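CzcP cation efflux P1-ATPase (Ralstonia metallidurans, PDB 4U9R) probably pumps zinc and related divalent metal ions out of the cell at the expense of ATP, the present fragment being its N-terminal ferredoxin-like metal-binding region. Local coordinates at residues Ser41-Cys44 and Val45-Leu49; His77-Pro80 and Ala81-Ser84; Ile83-Ala86 and Arg87-Leu91; Ala119-Val122 and Ala123-Arg127; Glu136-Ala139 and Ser140-Arg144. All blocks are in the same frame, centred on the assembly; numbering follows the deposited sequence.

How the contacts relate
The fragment holds two three-stranded antiparallel sheets, each with helices packed on it and a strand order of 1-3-2. Contacts 2 and 3 belong to the first half, contacts 4 and 5 to the second. Contact 1, on a helix of the first half, faces the second half and touches contact 5. Along the chain they follow in numerical order. Contacts 2 and 3, centres about 8 Å apart, share Ile83 and Ser84. Contacts 4 and 5, centres about 10 Å apart, pack helix 116-127 on a hairpin. Contacts 2 and 4 are about 45 Å apart, centre to centre. The two cadmium sites are thus separate: one on the first sheet, one between the halves with ligands from both.

Contact 1 (Ser41-Cys44 and Val45-Leu49); sequences SDPC and VERLL. With CD (cadmium ion), chain B.
Pro43 to Leu49 form the first turns of helix 43-53, and the backbone bonds Arg47 N to Pro43 O (2.8 Å) and Leu48 N to Cys44 O (3.0 Å) set its i to i+4 pattern. Asp42, just ahead, is the N-cap. Its OD1 accepts from Cys44 N at 2.9 Å, on the anti side of the carboxylate and 28° out of its plane. The same OD1 binds a cadmium ion at 2.1 Å. One oxygen thus caps the helix and holds the metal. A chi1 of 175° swings CG beside Asp42's own carbonyl carbon, and from there OD1 reaches both Cys44 N and the metal. Cys44 supplies the second ligand of this stretch, its SG 2.6 Å from the cadmium ion. The capping bond therefore ties together the two metal ligands of this stretch. His105 and Glu146 complete the protein part of the site.

Arg47 comes back over the first turn. Its chain is extended from CG to NE, and NH1 approaches Cys44 SG at 3.7 Å. The sulfur lies at the edge of the guanidinium, near its plane. NH1 is hydrogen-bonded to Glu146, itself a metal ligand, so Arg47 is a second-shell residue that can position Glu146. Its positive charge may also help to balance the anionic ligands. Phe103 makes a cation-pi contact with it.

Cys44, Arg47 and Leu48 touch Ile99 of helix 85-102. Val45 and Leu49 face Ile63 of strand 58-64, while Pro43 and Arg47 reach strand 132-137 of the second sheet.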
loop_
_atom_site.group_PDB
_atom_site.type_symbol
_atom_site.label_atom_id
_atom_site.label_comp_id
_atom_site.label_asym_id
_atom_site.label_seq_id
_atom_site.Cartn_x
_atom_site.Cartn_y
_atom_site.Cartn_z
ATOM N N SER A 41 4.615 -5.227 -2.535
ATOM C CA SER A 41 3.579 -6.188 -2.230
ATOM C C SER A 41 2.513 -5.601 -1.287
ATOM O O SER A 41 1.479 -6.235 -1.061
ATOM C CB SER A 41 4.222 -7.428 -1.606
ATOM O OG SER A 41 5.367 -7.817 -2.352
ATOM N N ASP A 42 2.753 -4.401 -0.745
ATOM C CA ASP A 42 1.764 -3.713 0.113
ATOM C C ASP A 42 0.464 -3.613 -0.695
ATOM O O ASP A 42 0.508 -3.402 -1.902
ATOM C CB ASP A 42 2.311 -2.346 0.569
ATOM C CG ASP A 42 1.287 -1.502 1.381
ATOM O OD1 ASP A 42 0.382 -0.961 0.775
ATOM O OD2 ASP A 42 1.394 -1.338 2.614
ATOM N N PRO A 43 -0.686 -3.823 -0.045
ATOM C CA PRO A 43 -1.957 -3.888 -0.739
ATOM C C PRO A 43 -2.409 -2.583 -1.403
ATOM O O PRO A 43 -3.408 -2.591 -2.132
ATOM C CB PRO A 43 -2.945 -4.287 0.363
ATOM C CG PRO A 43 -2.288 -3.913 1.631
ATOM C CD PRO A 43 -0.838 -4.118 1.397
ATOM N N CYS A 44 -1.701 -1.490 -1.128
ATOM C CA CYS A 44 -1.901 -0.238 -1.826
ATOM C C CYS A 44 -1.671 -0.412 -3.355
ATOM O O CYS A 44 -2.413 0.118 -4.154
ATOM C CB CYS A 44 -1.008 0.871 -1.224
ATOM S SG CYS A 44 -1.889 1.750 0.070
ATOM N N VAL A 45 -0.665 -1.179 -3.741
ATOM C CA VAL A 45 -0.390 -1.459 -5.146
ATOM C C VAL A 45 -1.581 -2.118 -5.847
ATOM O O VAL A 45 -1.964 -1.693 -6.961
ATOM C CB VAL A 45 0.873 -2.325 -5.316
ATOM C CG1 VAL A 45 1.086 -2.661 -6.791
ATOM C CG2 VAL A 45 2.083 -1.577 -4.787
ATOM N N GLU A 46 -2.171 -3.118 -5.187
ATOM C CA GLU A 46 -3.408 -3.811 -5.643
ATOM C C GLU A 46 -4.621 -2.905 -5.623
ATOM O O GLU A 46 -5.486 -2.988 -6.514
ATOM C CB GLU A 46 -3.726 -5.050 -4.761
ATOM C CG GLU A 46 -4.952 -5.871 -5.192
ATOM C CD GLU A 46 -5.507 -6.818 -4.101
ATOM O OE1 GLU A 46 -5.455 -8.061 -4.273
ATOM O OE2 GLU A 46 -6.021 -6.323 -3.069
ATOM N N ARG A 47 -4.742 -2.076 -4.593
ATOM C CA ARG A 47 -5.838 -1.101 -4.588
ATOM C C ARG A 47 -5.777 -0.236 -5.859
ATOM O O ARG A 47 -6.780 -0.050 -6.548
ATOM C CB ARG A 47 -5.799 -0.192 -3.371
ATOM C CG ARG A 47 -6.641 -0.668 -2.212
ATOM C CD ARG A 47 -6.630 0.310 -1.019
ATOM N NE ARG A 47 -6.874 -0.425 0.225
ATOM C CZ ARG A 47 -5.946 -0.808 1.110
ATOM N NH1 ARG A 47 -4.669 -0.458 0.995
ATOM N NH2 ARG A 47 -6.322 -1.518 2.162
ATOM N N LEU A 48 -4.589 0.281 -6.145
ATOM C CA LEU A 48 -4.361 1.138 -7.304
ATOM C C LEU A 48 -4.682 0.394 -8.585
ATOM O O LEU A 48 -5.463 0.863 -9.395
ATOM C CB LEU A 48 -2.922 1.634 -7.325
ATOM C CG LEU A 48 -2.438 2.459 -8.521
ATOM C CD1 LEU A 48 -3.356 3.612 -8.787
ATOM C CD2 LEU A 48 -1.052 3.007 -8.221
ATOM N N LEU A 49 -4.102 -0.782 -8.757
ATOM C CA LEU A 49 -4.316 -1.547 -9.982
ATOM C C LEU A 49 -5.766 -1.952 -10.165
ATOM O O LEU A 49 -6.295 -1.784 -11.245
ATOM C CB LEU A 49 -3.440 -2.790 -10.046
ATOM C CG LEU A 49 -1.925 -2.595 -10.155
ATOM C CD1 LEU A 49 -1.218 -3.944 -10.035
ATOM C CD2 LEU A 49 -1.568 -1.956 -11.441
HETATM CD CD CD B . -0.693 0.419 1.943
#

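Contact 2 (His77-Pro80 and Ala81-Ser84). With CD (cadmium ion), chain C; TCE (3,3',3''-phosphanetriyltripropanoic acid), chain D.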
loop_
_atom_site.group_PDB
_atom_site.type_symbol
_atom_site.label_atom_id
_atom_site.label_comp_id
_atom_site.label_asym_id
_atom_site.label_seq_id
_atom_site.Cartn_x
_atom_site.Cartn_y
_atom_site.Cartn_z
ATOM N N HIS A 77 -1.838 -0.360 -20.010
ATOM C CA HIS A 77 -2.123 -0.416 -21.394
ATOM C C HIS A 77 -3.493 0.229 -21.618
ATOM O O HIS A 77 -4.458 -0.033 -20.899
ATOM C CB HIS A 77 -2.197 -1.866 -21.876
ATOM C CG HIS A 77 -0.981 -2.701 -21.564
ATOM N ND1 HIS A 77 -0.792 -3.934 -22.157
ATOM C CD2 HIS A 77 0.058 -2.544 -20.701
ATOM C CE1 HIS A 77 0.332 -4.475 -21.714
ATOM N NE2 HIS A 77 0.883 -3.649 -20.846
ATOM N N TYR A 78 -3.567 1.087 -22.616
ATOM C CA TYR A 78 -4.786 1.747 -22.934
ATOM C C TYR A 78 -5.025 1.756 -24.456
ATOM O O TYR A 78 -4.099 1.571 -25.283
ATOM C CB TYR A 78 -4.780 3.154 -22.342
ATOM C CG TYR A 78 -3.778 4.077 -22.978
ATOM C CD1 TYR A 78 -2.436 4.035 -22.595
ATOM C CD2 TYR A 78 -4.167 4.986 -23.976
ATOM C CE1 TYR A 78 -1.507 4.867 -23.183
ATOM C CE2 TYR A 78 -3.237 5.831 -24.569
ATOM C CZ TYR A 78 -1.902 5.747 -24.156
ATOM O OH TYR A 78 -0.954 6.531 -24.695
ATOM N N ASP A 79 -6.290 1.956 -24.790
ATOM C CA ASP A 79 -6.780 2.138 -26.154
ATOM C C ASP A 79 -6.851 3.633 -26.445
ATOM O O ASP A 79 -7.749 4.323 -25.951
ATOM C CB ASP A 79 -8.194 1.537 -26.219
ATOM C CG ASP A 79 -8.836 1.663 -27.588
ATOM O OD1 ASP A 79 -8.218 2.246 -28.511
ATOM O OD2 ASP A 79 -9.970 1.159 -27.728
ATOM N N PRO A 80 -5.922 4.154 -27.250
ATOM C CA PRO A 80 -5.980 5.577 -27.482
ATOM C C PRO A 80 -7.212 6.085 -28.280
ATOM O O PRO A 80 -7.313 7.284 -28.495
ATOM C CB PRO A 80 -4.680 5.861 -28.252
ATOM C CG PRO A 80 -4.356 4.590 -28.934
ATOM C CD PRO A 80 -4.895 3.494 -28.079
ATOM N N ALA A 81 -8.123 5.214 -28.715
ATOM C CA ALA A 81 -9.359 5.686 -29.348
ATOM C C ALA A 81 -10.397 5.996 -28.287
ATOM O O ALA A 81 -11.275 6.813 -28.498
ATOM C CB ALA A 81 -9.897 4.654 -30.334
ATOM N N ALA A 82 -10.266 5.343 -27.136
ATOM C CA ALA A 82 -11.179 5.500 -26.018
ATOM C C ALA A 82 -10.727 6.545 -25.008
ATOM O O ALA A 82 -11.550 7.066 -24.246
ATOM C CB ALA A 82 -11.352 4.155 -25.330
ATOM N N ILE A 83 -9.426 6.835 -24.944
ATOM C CA ILE A 83 -8.924 7.764 -23.920
ATOM C C ILE A 83 -7.600 8.343 -24.341
ATOM O O ILE A 83 -6.782 7.646 -24.946
ATOM C CB ILE A 83 -8.812 7.036 -22.564
ATOM C CG1 ILE A 83 -8.535 8.010 -21.422
ATOM C CG2 ILE A 83 -7.763 5.922 -22.609
ATOM C CD1 ILE A 83 -8.923 7.422 -20.085
ATOM N N SER A 84 -7.389 9.626 -24.076
ATOM C CA SER A 84 -6.160 10.268 -24.469
ATOM C C SER A 84 -5.045 9.881 -23.492
ATOM O O SER A 84 -5.324 9.433 -22.379
ATOM C CB SER A 84 -6.350 11.768 -24.495
ATOM O OG SER A 84 -6.558 12.300 -23.204
HETATM CD CD CD C . 2.692 -3.897 -19.678
HETATM O O16 TCE D . 9.473 -5.899 -22.481
HETATM C C14 TCE D . 8.819 -4.934 -22.024
HETATM O O15 TCE D . 9.043 -3.735 -22.304
HETATM C C5 TCE D . 7.677 -5.231 -21.069
HETATM C C2 TCE D . 6.311 -5.074 -21.692
HETATM P P TCE D . 4.893 -5.249 -20.540
HETATM C C3 TCE D . 5.293 -6.776 -19.605
HETATM C C6 TCE D . 4.112 -7.734 -19.653
HETATM C C8 TCE D . 4.514 -9.180 -19.874
HETATM O O10 TCE D . 4.021 -10.042 -19.112
HETATM O O9 TCE D . 5.314 -9.437 -20.803
HETATM C C1 TCE D . 3.516 -5.767 -21.636
HETATM C C4 TCE D . 4.015 -6.951 -22.459
HETATM C C11 TCE D . 2.924 -7.940 -22.825
HETATM O O12 TCE D . 1.852 -7.491 -23.292
HETATM O O13 TCE D . 3.156 -9.155 -22.638
#
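Asp79 meets the backbone of Ala81, Ala82 and Ile83 in the tight turn that leads from strand 73-78 to helix 85-102 in the first ferredoxin-like half. Its CG is anti to the backbone N (chi1 180°), which brings OD1 to the N-H of Ala81, two residues on. OD1 accepts from Ala81 N at 3.0 Å, and this bond makes an Asx turn. The N-H points well at the oxygen, with an angle of 163°, but comes from above the carboxylate plane. The backbone O of Asp79 accepts twice more, from Ala82 N and from Ile83 N. Three bonds to one residue hold the chain in its bend.

In Tyr78, chi1 of 68° sets CG between the backbone N and the carbonyl carbon and brings CD2 to Ile83. CD2 meets Ile83 CG2 at 4.0 Å, and the two side chains cross at about a right angle. Leu85 and Ile88 of the next helix touch the same tyrosine.

His77 stands apart from the turn. Its imidazole binds a second cadmium ion, together with His62 and Cys75. The bound phosphine, 3,3',3''-phosphanetriyltripropanoic acid, comes to the ring edge. Its C1 lies 3.4 Å from His77 CE1, and His77 NE2 is 2.2 Å from the cadmium ion.

Contact 3 (Ile83-Ala86 and Arg87-Leu91)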
loop_
_atom_site.group_PDB
_atom_site.type_symbol
_atom_site.label_atom_id
_atom_site.label_comp_id
_atom_site.label_asym_id
_atom_site.label_seq_id
_atom_site.Cartn_x
_atom_site.Cartn_y
_atom_site.Cartn_z
ATOM N N ILE A 83 -9.426 6.835 -24.944
ATOM C CA ILE A 83 -8.924 7.764 -23.920
ATOM C C ILE A 83 -7.600 8.343 -24.341
ATOM O O ILE A 83 -6.782 7.646 -24.946
ATOM C CB ILE A 83 -8.812 7.036 -22.564
ATOM C CG1 ILE A 83 -8.535 8.010 -21.422
ATOM C CG2 ILE A 83 -7.763 5.922 -22.609
ATOM C CD1 ILE A 83 -8.923 7.422 -20.085
ATOM N N SER A 84 -7.389 9.626 -24.076
ATOM C CA SER A 84 -6.160 10.268 -24.469
ATOM C C SER A 84 -5.045 9.881 -23.492
ATOM O O SER A 84 -5.324 9.433 -22.379
ATOM C CB SER A 84 -6.350 11.768 -24.495
ATOM O OG SER A 84 -6.558 12.300 -23.204
ATOM N N LEU A 85 -3.796 10.061 -23.890
ATOM C CA LEU A 85 -2.696 9.810 -22.980
ATOM C C LEU A 85 -2.781 10.710 -21.740
ATOM O O LEU A 85 -2.637 10.250 -20.609
ATOM C CB LEU A 85 -1.368 10.002 -23.679
ATOM C CG LEU A 85 -0.144 9.946 -22.763
ATOM C CD1 LEU A 85 -0.077 8.709 -21.872
ATOM C CD2 LEU A 85 1.088 10.033 -23.640
ATOM N N ALA A 86 -3.007 11.992 -21.961
ATOM C CA ALA A 86 -3.179 12.958 -20.865
ATOM C C ALA A 86 -4.168 12.515 -19.803
ATOM O O ALA A 86 -3.924 12.634 -18.614
ATOM C CB ALA A 86 -3.665 14.290 -21.441
ATOM N N ARG A 87 -5.287 12.000 -20.268
ATOM C CA ARG A 87 -6.386 11.559 -19.436
ATOM C C ARG A 87 -6.095 10.207 -18.731
ATOM O O ARG A 87 -6.379 10.061 -17.544
ATOM C CB ARG A 87 -7.655 11.483 -20.317
ATOM C CG ARG A 87 -8.904 10.932 -19.636
ATOM C CD ARG A 87 -9.372 11.790 -18.471
ATOM N NE ARG A 87 -10.288 11.063 -17.596
ATOM C CZ ARG A 87 -11.613 11.006 -17.747
ATOM N NH1 ARG A 87 -12.225 11.635 -18.755
ATOM N NH2 ARG A 87 -12.337 10.305 -16.877
ATOM N N ILE A 88 -5.490 9.232 -19.416
ATOM C CA ILE A 88 -5.134 7.999 -18.716
ATOM C C ILE A 88 -4.079 8.299 -17.637
ATOM O O ILE A 88 -4.215 7.866 -16.488
ATOM C CB ILE A 88 -4.803 6.810 -19.649
ATOM C CG1 ILE A 88 -4.654 5.523 -18.852
ATOM C CG2 ILE A 88 -3.519 7.014 -20.392
ATOM C CD1 ILE A 88 -5.829 5.160 -17.985
ATOM N N ARG A 89 -3.093 9.120 -17.945
ATOM C CA ARG A 89 -2.036 9.401 -16.963
ATOM C C ARG A 89 -2.598 10.157 -15.721
ATOM O O ARG A 89 -2.190 9.914 -14.579
ATOM C CB ARG A 89 -0.889 10.163 -17.622
ATOM C CG ARG A 89 0.225 10.551 -16.667
ATOM C CD ARG A 89 1.374 11.267 -17.363
ATOM N NE ARG A 89 0.928 12.511 -17.983
ATOM C CZ ARG A 89 1.038 12.836 -19.261
ATOM N NH1 ARG A 89 1.585 12.020 -20.167
ATOM N NH2 ARG A 89 0.573 14.006 -19.648
ATOM N N GLU A 90 -3.551 11.049 -15.952
ATOM C CA GLU A 90 -4.214 11.791 -14.873
ATOM C C GLU A 90 -4.989 10.860 -13.964
ATOM O O GLU A 90 -4.939 10.980 -12.733
ATOM C CB GLU A 90 -5.134 12.884 -15.477
ATOM C CG GLU A 90 -6.019 13.661 -14.502
ATOM C CD GLU A 90 -6.709 14.854 -15.177
ATOM O OE1 GLU A 90 -7.829 14.682 -15.729
ATOM O OE2 GLU A 90 -6.104 15.952 -15.200
ATOM N N LEU A 91 -5.710 9.945 -14.575
ATOM C CA LEU A 91 -6.385 8.888 -13.862
ATOM C C LEU A 91 -5.388 8.081 -13.033
ATOM O O LEU A 91 -5.616 7.849 -11.862
ATOM C CB LEU A 91 -7.101 7.996 -14.837
ATOM C CG LEU A 91 -8.364 7.276 -14.432
ATOM C CD1 LEU A 91 -9.297 8.130 -13.577
ATOM C CD2 LEU A 91 -9.071 6.895 -15.726
HETATM O O HOH W 1 -1.789 13.932 -17.264
#
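Ile83 packs on Arg87 and Ile88 at the N-terminus of helix 85-102, where Ser84 is the N-cap. Ser84 OG accepts from Arg87 N at 3.2 Å. Its chi1 of 67° puts OG between its own backbone N and carbonyl carbon, turned toward the first turn. From Ser84 on, the backbone runs in i to i+4 bonds, beginning with Ile88 N to Ser84 O.

Arg89 can be followed outward. CB rests 3.5 Å from Leu85 O. CG and CD continue in an extended line. The chain then bends at chi3 (61°), folding the guanidinium back over the preceding turn. NE makes a weak bond of 3.1 Å with a water, which donates to Ala86 O. NH1 lies 3.7 Å from Leu85 CG, and NH2 lies near Ala86 CA, which covers one face of the group.

The other flank is apolar. Ile83 CG1 and Arg87 CG are 3.4 Å apart, and their side chains cross at about a right angle. Ile88 turns to strand 73-78, touching Val76. Leu26 of strand 24-29 meets both Leu85 and Ile88. Ile83 CD1 also reaches Leu91 CD2 at 4.4 Å.

Contact 4 (Ala119-Val122 and Ala123-Arg127)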
loop_
_atom_site.group_PDB
_atom_site.type_symbol
_atom_site.label_atom_id
_atom_site.label_comp_id
_atom_site.label_asym_id
_atom_site.label_seq_id
_atom_site.Cartn_x
_atom_site.Cartn_y
_atom_site.Cartn_z
ATOM N N ALA A 119 3.450 -13.051 19.162
ATOM C CA ALA A 119 3.171 -12.143 18.049
ATOM C C ALA A 119 1.697 -12.242 17.624
ATOM O O ALA A 119 1.009 -11.224 17.469
ATOM C CB ALA A 119 4.096 -12.450 16.874
ATOM N N ARG A 120 1.219 -13.477 17.489
ATOM C CA ARG A 120 -0.119 -13.751 16.972
ATOM C C ARG A 120 -1.247 -13.179 17.849
ATOM O O ARG A 120 -2.352 -12.962 17.368
ATOM C CB ARG A 120 -0.298 -15.260 16.791
ATOM C CG ARG A 120 -1.354 -15.649 15.771
ATOM C CD ARG A 120 -1.648 -17.143 15.799
ATOM N NE ARG A 120 -1.753 -17.656 17.167
ATOM C CZ ARG A 120 -2.763 -17.416 18.007
ATOM N NH1 ARG A 120 -3.797 -16.659 17.643
ATOM N NH2 ARG A 120 -2.739 -17.936 19.230
ATOM N N THR A 121 -0.969 -12.940 19.125
ATOM C CA THR A 121 -1.949 -12.348 20.036
ATOM C C THR A 121 -2.016 -10.835 19.850
ATOM O O THR A 121 -3.109 -10.261 19.760
ATOM C CB THR A 121 -1.603 -12.657 21.510
ATOM O OG1 THR A 121 -1.633 -14.074 21.719
ATOM C CG2 THR A 121 -2.586 -11.976 22.469
ATOM N N VAL A 122 -0.843 -10.202 19.820
ATOM C CA VAL A 122 -0.719 -8.760 19.562
ATOM C C VAL A 122 -1.151 -8.385 18.129
ATOM O O VAL A 122 -1.621 -7.274 17.891
ATOM C CB VAL A 122 0.725 -8.269 19.838
ATOM C CG1 VAL A 122 0.941 -6.840 19.354
ATOM C CG2 VAL A 122 1.036 -8.389 21.328
ATOM N N ALA A 123 -0.992 -9.313 17.187
ATOM C CA ALA A 123 -1.547 -9.143 15.854
ATOM C C ALA A 123 -3.047 -8.815 15.933
ATOM O O ALA A 123 -3.511 -7.852 15.313
ATOM C CB ALA A 123 -1.313 -10.397 15.022
ATOM N N SER A 124 -3.788 -9.606 16.712
ATOM C CA SER A 124 -5.232 -9.408 16.878
ATOM C C SER A 124 -5.573 -8.130 17.633
ATOM O O SER A 124 -6.627 -7.539 17.401
ATOM C CB SER A 124 -5.877 -10.608 17.589
ATOM O OG SER A 124 -5.906 -11.752 16.750
ATOM N N GLN A 125 -4.705 -7.717 18.554
ATOM C CA GLN A 125 -4.936 -6.474 19.298
ATOM C C GLN A 125 -4.848 -5.268 18.374
ATOM O O GLN A 125 -5.593 -4.298 18.543
ATOM C CB GLN A 125 -3.947 -6.313 20.464
ATOM C CG GLN A 125 -4.399 -6.989 21.757
ATOM C CD GLN A 125 -3.267 -7.209 22.755
ATOM O OE1 GLN A 125 -2.382 -6.369 22.910
ATOM N NE2 GLN A 125 -3.297 -8.351 23.437
ATOM N N LEU A 126 -3.922 -5.326 17.416
ATOM C CA LEU A 126 -3.770 -4.260 16.416
ATOM C C LEU A 126 -5.007 -4.202 15.510
ATOM O O LEU A 126 -5.632 -3.145 15.399
ATOM C CB LEU A 126 -2.482 -4.451 15.612
ATOM C CG LEU A 126 -1.212 -4.040 16.372
ATOM C CD1 LEU A 126 0.048 -4.533 15.673
ATOM C CD2 LEU A 126 -1.151 -2.532 16.604
ATOM N N ARG A 127 -5.392 -5.341 14.931
ATOM C CA ARG A 127 -6.599 -5.421 14.093
ATOM C C ARG A 127 -7.823 -4.776 14.741
ATOM O O ARG A 127 -8.582 -4.077 14.067
ATOM C CB ARG A 127 -6.917 -6.870 13.712
ATOM C CG ARG A 127 -6.017 -7.434 12.623
ATOM C CD ARG A 127 -6.468 -8.813 12.152
ATOM N NE ARG A 127 -5.662 -9.889 12.725
ATOM C CZ ARG A 127 -4.456 -10.259 12.289
ATOM N NH1 ARG A 127 -3.880 -9.638 11.265
ATOM N NH2 ARG A 127 -3.810 -11.256 12.889
#
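Gln125 lies alongside Thr121, one turn earlier, and the two side chains point the same way. The closest side-chain approach is between Gln125 NE2 and Thr121 CG2, 3.8 Å apart. This is a van der Waals contact of an amide end with a methyl. The methyl is there because Thr121 CG2 is anti to the backbone N, while OG1 (chi1 -62°) lies beside that N and anti to the carbonyl carbon. OG1 is thereby turned away from Gln125, and it bonds to Arg117 earlier in the helix. The Gln125 chain is extended beyond CG. Lys163 and Arg164, near the end of the modelled chain, also touch it.

The backbone of the same pair is joined by Gln125 N to Thr121 O, at 3.2 Å. All these residues lie on helix 116-127, one of the helices that cover the second ferredoxin-like sheet. Ala123 N to Ala119 O is shorter, at 2.8 Å. Leu126 N to Val122 O follows at 3.1 Å.

Val122 and Leu126 continue along the helix on another flank. Val122 CG1 comes to 4.4 Å from Leu126 CD1, a loose apolar contact. Leu126 CG lies beyond the oxygen end of the Val122 carbonyl, 3.6 Å from its O. Leu126 then reaches Ala135 and Val137 of strand 132-137. Val122 packs on Trp114, from the loop before the helix. Ala119 has only a methyl, and it sits against Val137. Ala123 also meets Val137, and its CB lies 3.5 Å from Ala119 O.

Contact 5 (Glu136-Ala139 and Ser140-Arg144)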
loop_
_atom_site.group_PDB
_atom_site.type_symbol
_atom_site.label_atom_id
_atom_site.label_comp_id
_atom_site.label_asym_id
_atom_site.label_seq_id
_atom_site.Cartn_x
_atom_site.Cartn_y
_atom_site.Cartn_z
ATOM N N GLU A 136 0.400 -7.607 10.640
ATOM C CA GLU A 136 1.216 -8.819 10.523
ATOM C C GLU A 136 2.453 -8.715 11.418
ATOM O O GLU A 136 3.469 -8.125 11.022
ATOM C CB GLU A 136 1.679 -9.017 9.071
ATOM C CG GLU A 136 0.595 -9.406 8.069
ATOM C CD GLU A 136 0.445 -10.905 7.868
ATOM O OE1 GLU A 136 1.299 -11.677 8.352
ATOM O OE2 GLU A 136 -0.537 -11.309 7.206
ATOM N N VAL A 137 2.369 -9.279 12.621
ATOM C CA VAL A 137 3.510 -9.305 13.534
ATOM C C VAL A 137 4.257 -10.620 13.345
ATOM O O VAL A 137 3.672 -11.695 13.454
ATOM C CB VAL A 137 3.085 -9.143 15.010
ATOM C CG1 VAL A 137 4.312 -8.959 15.906
ATOM C CG2 VAL A 137 2.132 -7.963 15.168
ATOM N N SER A 138 5.546 -10.512 13.038
ATOM C CA SER A 138 6.406 -11.673 12.858
ATOM C C SER A 138 7.031 -12.086 14.194
ATOM O O SER A 138 6.863 -11.406 15.214
ATOM C CB SER A 138 7.518 -11.347 11.854
ATOM O OG SER A 138 8.526 -10.531 12.440
ATOM N N ALA A 139 7.809 -13.161 14.157
ATOM C CA ALA A 139 8.716 -13.486 15.244
ATOM C C ALA A 139 9.794 -12.407 15.258
ATOM O O ALA A 139 10.161 -11.883 14.206
ATOM C CB ALA A 139 9.331 -14.858 15.035
ATOM N N SER A 140 10.278 -12.067 16.449
ATOM C CA SER A 140 11.266 -11.001 16.640
ATOM C C SER A 140 10.594 -9.630 16.712
ATOM O O SER A 140 11.260 -8.604 16.850
ATOM C CB SER A 140 12.342 -11.024 15.550
ATOM O OG SER A 140 12.977 -9.764 15.433
ATOM N N GLY A 141 9.269 -9.634 16.632
ATOM C CA GLY A 141 8.455 -8.472 16.930
ATOM C C GLY A 141 8.549 -7.295 15.978
ATOM O O GLY A 141 8.583 -6.132 16.417
ATOM N N ILE A 142 8.613 -7.594 14.675
ATOM C CA ILE A 142 8.462 -6.569 13.630
ATOM C C ILE A 142 6.987 -6.486 13.244
ATOM O O ILE A 142 6.417 -7.447 12.716
ATOM C CB ILE A 142 9.314 -6.861 12.380
ATOM C CG1 ILE A 142 10.803 -6.660 12.688
ATOM C CG2 ILE A 142 8.891 -5.964 11.217
ATOM C CD1 ILE A 142 11.239 -5.206 12.711
ATOM N N ALA A 143 6.378 -5.333 13.525
ATOM C CA ALA A 143 4.956 -5.108 13.259
ATOM C C ALA A 143 4.761 -4.398 11.911
ATOM O O ALA A 143 5.245 -3.282 11.728
ATOM C CB ALA A 143 4.329 -4.289 14.386
ATOM N N ARG A 144 4.042 -5.060 10.998
ATOM C CA ARG A 144 3.694 -4.535 9.664
ATOM C C ARG A 144 2.203 -4.196 9.635
ATOM O O ARG A 144 1.372 -5.084 9.472
ATOM C CB ARG A 144 4.000 -5.599 8.599
ATOM C CG ARG A 144 3.460 -5.313 7.195
ATOM C CD ARG A 144 3.413 -6.570 6.329
ATOM N NE ARG A 144 3.325 -6.231 4.913
ATOM C CZ ARG A 144 4.340 -5.763 4.184
ATOM N NH1 ARG A 144 5.539 -5.578 4.724
ATOM N NH2 ARG A 144 4.160 -5.474 2.901
#
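The beta hairpin of strands 132-137 and 142-148 is closed here, with Glu136 facing Arg144 and Val137 facing Ala143. Glu136 and Arg144 are a hydrogen-bonded antiparallel pair. Glu136 N donates to Arg144 O at 2.9 Å, and Arg144 N to Glu136 O at 3.1 Å. Val137 and Ala143 are the non-hydrogen-bonded pair, and Val137 CG2 lies 4.4 Å from Ala143 CB. Past them Ser138 N reaches Ile142 O at 3.2 Å.

The chain reverses in a type II turn from Ser138 to Gly141. Its closing bond, Gly141 N to Ser138 O, is weak at 3.3 Å. Ser138 OG, at chi1 76°, leans into the turn and donates to Ala139 O at 2.8 Å. The donor stands above the plane of that carbonyl. This bond braces the central peptide of the turn.

In the ferredoxin-like sheet of the second half, strand 142-148 is the middle strand. Val137 and Ala143 share one face, which helix 116-127 covers. Glu136 and Arg144 lie on the other. Arg144 is extended from CG to NE, its CD passing Glu136 CB at 4.1 Å. The guanidinium is carried past Glu136 to a salt bridge with Asp39.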